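Side-chain contact in outer membrane porin protein 32 (PDB 2FGQ), which forms trimeric, anion-selective channels in the bacterial outer membrane and is seen here with bound malate: residues R119-G124 against A260-K265. Numbering follows the deposited sequence.
Sequences RNWAAG and ALYDQK
The turn that carries Trp121 toward Tyr262 and Gln264 is braced by Asn120 OD1, which accepts Gly124 N at 2.8 Å on a lone pair, while Asn120 ND2 bonds to Gly124 O at 2.9 Å. Asparagine suits this place because one flat amide can both donate and accept, tying to the backbone just beyond the type I turn Asn120-Ala123. Trp121, long and flat, spans to the strand with the far rim of its six-membered ring while NE1 still bonds Gly117 O. Trp121 CH2 lies 3.8 Å from Tyr262 CB and nearly as close to Tyr262 CD1, the ring planes meeting obliquely at 41°. Residues 119-124 belong to the long loop between strands 86-90 and 137-141, which in general porins folds into the barrel and narrows the pore; here it lies against the inner side of strand 253-264. Tyr262 offers an apolar ring to Trp121 and a hydroxyl to Met116 N of the same loop. Gln264 runs at about a right angle to Trp121; its CG, 3.8 Å from Trp121 CZ3, and its amide, tilted 58° to the ring, touch the indole, leaving OE1 for Ser301 OG. Arg119 CG covers one indole face, offset toward the rim.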
ATOM      1  N   ARG A 119     -10.483 -22.089  -9.804  1.00 12.83           N
ATOM      2  CA  ARG A 119      -9.155 -22.299  -9.231  1.00 13.54           C
ATOM      3  C   ARG A 119      -8.187 -22.707 -10.352  1.00 13.21           C
ATOM      4  O   ARG A 119      -8.600 -23.073 -11.464  1.00 12.11           O
ATOM      5  CB  ARG A 119      -9.139 -23.233  -8.014  1.00 15.87           C
ATOM      6  CG  ARG A 119      -9.319 -24.631  -8.342  1.00 14.94           C
ATOM      7  CD  ARG A 119      -9.356 -25.528  -7.085  1.00 15.85           C
ATOM      8  NE  ARG A 119      -8.086 -25.522  -6.346  1.00 15.62           N
ATOM      9  CZ  ARG A 119      -7.013 -26.234  -6.671  1.00 13.82           C
ATOM     10  NH1 ARG A 119      -7.004 -27.039  -7.719  1.00 15.24           N
ATOM     11  NH2 ARG A 119      -5.907 -26.113  -5.952  1.00 18.11           N
ATOM     12  N   ASN A 120      -6.908 -22.608 -10.078  1.00 12.75           N
ATOM     13  CA  ASN A 120      -5.864 -22.961 -11.030  1.00 12.49           C
ATOM     14  C   ASN A 120      -5.572 -24.466 -10.984  1.00 13.67           C
ATOM     15  O   ASN A 120      -4.570 -24.936 -10.433  1.00 15.01           O
ATOM     16  CB  ASN A 120      -4.632 -22.118 -10.732  1.00 12.51           C
ATOM     17  CG  ASN A 120      -3.557 -22.262 -11.766  1.00 12.15           C
ATOM     18  OD1 ASN A 120      -3.732 -22.941 -12.808  1.00 12.93           O
ATOM     19  ND2 ASN A 120      -2.431 -21.574 -11.522  1.00 12.65           N
ATOM     20  N   TRP A 121      -6.434 -25.195 -11.661  1.00 12.87           N
ATOM     21  CA  TRP A 121      -6.403 -26.648 -11.660  1.00 13.07           C
ATOM     22  C   TRP A 121      -5.141 -27.245 -12.252  1.00 14.03           C
ATOM     23  O   TRP A 121      -4.788 -28.407 -11.935  1.00 17.50           O
ATOM     24  CB  TRP A 121      -7.632 -27.222 -12.414  1.00 12.77           C
ATOM     25  CG  TRP A 121      -8.940 -26.971 -11.716  1.00 13.17           C
ATOM     26  CD1 TRP A 121      -9.879 -26.051 -12.044  1.00 13.85           C
ATOM     27  CD2 TRP A 121      -9.437 -27.659 -10.571  1.00 12.23           C
ATOM     28  NE1 TRP A 121     -10.941 -26.117 -11.174  1.00 13.34           N
ATOM     29  CE2 TRP A 121     -10.684 -27.092 -10.245  1.00 12.67           C
ATOM     30  CE3 TRP A 121      -8.947 -28.705  -9.762  1.00 12.58           C
ATOM     31  CZ2 TRP A 121     -11.454 -27.542  -9.171  1.00 14.56           C
ATOM     32  CZ3 TRP A 121      -9.713 -29.137  -8.677  1.00 13.01           C
ATOM     33  CH2 TRP A 121     -10.946 -28.554  -8.397  1.00 13.32           C
ATOM     34  N   ALA A 122      -4.495 -26.494 -13.160  1.00 14.30           N
ATOM     35  CA  ALA A 122      -3.371 -27.010 -13.958  1.00 14.33           C
ATOM     36  C   ALA A 122      -2.038 -26.417 -13.600  1.00 15.15           C
ATOM     37  O   ALA A 122      -1.061 -26.621 -14.321  1.00 15.78           O
ATOM     38  CB  ALA A 122      -3.627 -26.739 -15.413  1.00 14.98           C
ATOM     39  N   ALA A 123      -1.991 -25.653 -12.522  1.00 15.85           N
ATOM     40  CA  ALA A 123      -0.782 -24.858 -12.235  1.00 16.21           C
ATOM     41  C   ALA A 123      -0.328 -24.017 -13.435  1.00 15.70           C
ATOM     42  O   ALA A 123       0.874 -23.885 -13.763  1.00 15.95           O
ATOM     43  CB  ALA A 123       0.378 -25.754 -11.695  1.00 18.31           C
ATOM     44  N   GLY A 124      -1.304 -23.382 -14.077  1.00 15.17           N
ATOM     45  CA  GLY A 124      -1.007 -22.355 -15.057  1.00 14.54           C
ATOM     46  C   GLY A 124      -0.138 -21.252 -14.475  1.00 13.58           C
ATOM     47  O   GLY A 124      -0.177 -20.951 -13.273  1.00 13.66           O
ATOM     48  N   ALA A 260     -20.369 -30.175  -2.844  1.00 13.42           N
ATOM     49  CA  ALA A 260     -19.652 -30.021  -4.097  1.00 13.86           C
ATOM     50  C   ALA A 260     -18.854 -31.281  -4.416  1.00 13.83           C
ATOM     51  O   ALA A 260     -18.476 -32.067  -3.541  1.00 14.71           O
ATOM     52  CB  ALA A 260     -18.717 -28.810  -4.051  1.00 13.64           C
ATOM     53  N   LEU A 261     -18.655 -31.478  -5.705  1.00 13.66           N
ATOM     54  CA  LEU A 261     -17.859 -32.567  -6.223  1.00 14.30           C
ATOM     55  C   LEU A 261     -16.902 -32.010  -7.289  1.00 13.57           C
ATOM     56  O   LEU A 261     -17.329 -31.260  -8.179  1.00 13.72           O
ATOM     57  CB  LEU A 261     -18.816 -33.593  -6.858  1.00 15.03           C
ATOM     58  CG  LEU A 261     -18.200 -34.849  -7.495  1.00 20.25           C
ATOM     59  CD1 LEU A 261     -17.623 -34.650  -8.800  1.00 26.20           C
ATOM     60  CD2 LEU A 261     -17.243 -35.560  -6.648  1.00 24.99           C
ATOM     61  N   TYR A 262     -15.639 -32.435  -7.235  1.00 13.17           N
ATOM     62  CA  TYR A 262     -14.602 -32.046  -8.175  1.00 13.65           C
ATOM     63  C   TYR A 262     -14.015 -33.308  -8.792  1.00 14.38           C
ATOM     64  O   TYR A 262     -13.361 -34.106  -8.114  1.00 16.02           O
ATOM     65  CB  TYR A 262     -13.524 -31.220  -7.458  1.00 13.49           C
ATOM     66  CG  TYR A 262     -14.138 -30.102  -6.671  1.00 12.94           C
ATOM     67  CD1 TYR A 262     -14.656 -29.006  -7.315  1.00 13.42           C
ATOM     68  CD2 TYR A 262     -14.279 -30.184  -5.289  1.00 13.41           C
ATOM     69  CE1 TYR A 262     -15.263 -27.976  -6.622  1.00 14.75           C
ATOM     70  CE2 TYR A 262     -14.877 -29.150  -4.570  1.00 13.54           C
ATOM     71  CZ  TYR A 262     -15.351 -28.041  -5.243  1.00 15.23           C
ATOM     72  OH  TYR A 262     -15.975 -27.028  -4.566  1.00 18.17           O
ATOM     73  N   ASP A 263     -14.286 -33.462 -10.074  1.00 14.40           N
ATOM     74  CA  ASP A 263     -13.848 -34.605 -10.852  1.00 15.34           C
ATOM     75  C   ASP A 263     -12.649 -34.209 -11.689  1.00 14.17           C
ATOM     76  O   ASP A 263     -12.773 -33.564 -12.724  1.00 13.22           O
ATOM     77  CB  ASP A 263     -14.989 -35.115 -11.705  1.00 15.53           C
ATOM     78  CG  ASP A 263     -14.669 -36.419 -12.383  1.00 20.42           C
ATOM     79  OD1 ASP A 263     -13.558 -36.975 -12.181  1.00 22.85           O
ATOM     80  OD2 ASP A 263     -15.499 -36.954 -13.131  1.00 26.46           O
ATOM     81  N   GLN A 264     -11.475 -34.579 -11.187  1.00 14.05           N
ATOM     82  CA  GLN A 264     -10.193 -34.149 -11.694  1.00 14.46           C
ATOM     83  C   GLN A 264      -9.665 -35.194 -12.659  1.00 14.68           C
ATOM     84  O   GLN A 264      -9.023 -36.148 -12.255  1.00 15.14           O
ATOM     85  CB  GLN A 264      -9.240 -33.931 -10.513  1.00 14.19           C
ATOM     86  CG  GLN A 264      -9.762 -32.876  -9.573  1.00 15.44           C
ATOM     87  CD  GLN A 264      -9.278 -33.066  -8.144  1.00 14.29           C
ATOM     88  OE1 GLN A 264      -9.972 -33.702  -7.288  1.00 18.13           O
ATOM     89  NE2 GLN A 264      -8.097 -32.538  -7.870  1.00 12.01           N
ATOM     90  N   LYS A 265      -9.959 -35.009 -13.938  1.00 14.75           N
ATOM     91  CA  LYS A 265      -9.694 -36.061 -14.942  1.00 16.15           C
ATOM     92  C   LYS A 265      -8.245 -36.374 -15.132  1.00 16.29           C
ATOM     93  O   LYS A 265      -7.895 -37.514 -15.449  1.00 17.99           O
ATOM     94  CB  LYS A 265     -10.341 -35.756 -16.296  1.00 16.59           C
ATOM     95  CG  LYS A 265     -11.809 -35.537 -16.202  1.00 17.91           C
ATOM     96  CD  LYS A 265     -12.555 -36.775 -15.762  1.00 20.72           C
ATOM     97  CE  LYS A 265     -14.015 -36.727 -16.130  1.00 24.56           C
ATOM     98  NZ  LYS A 265     -14.746 -37.933 -15.644  1.00 25.60           N
TER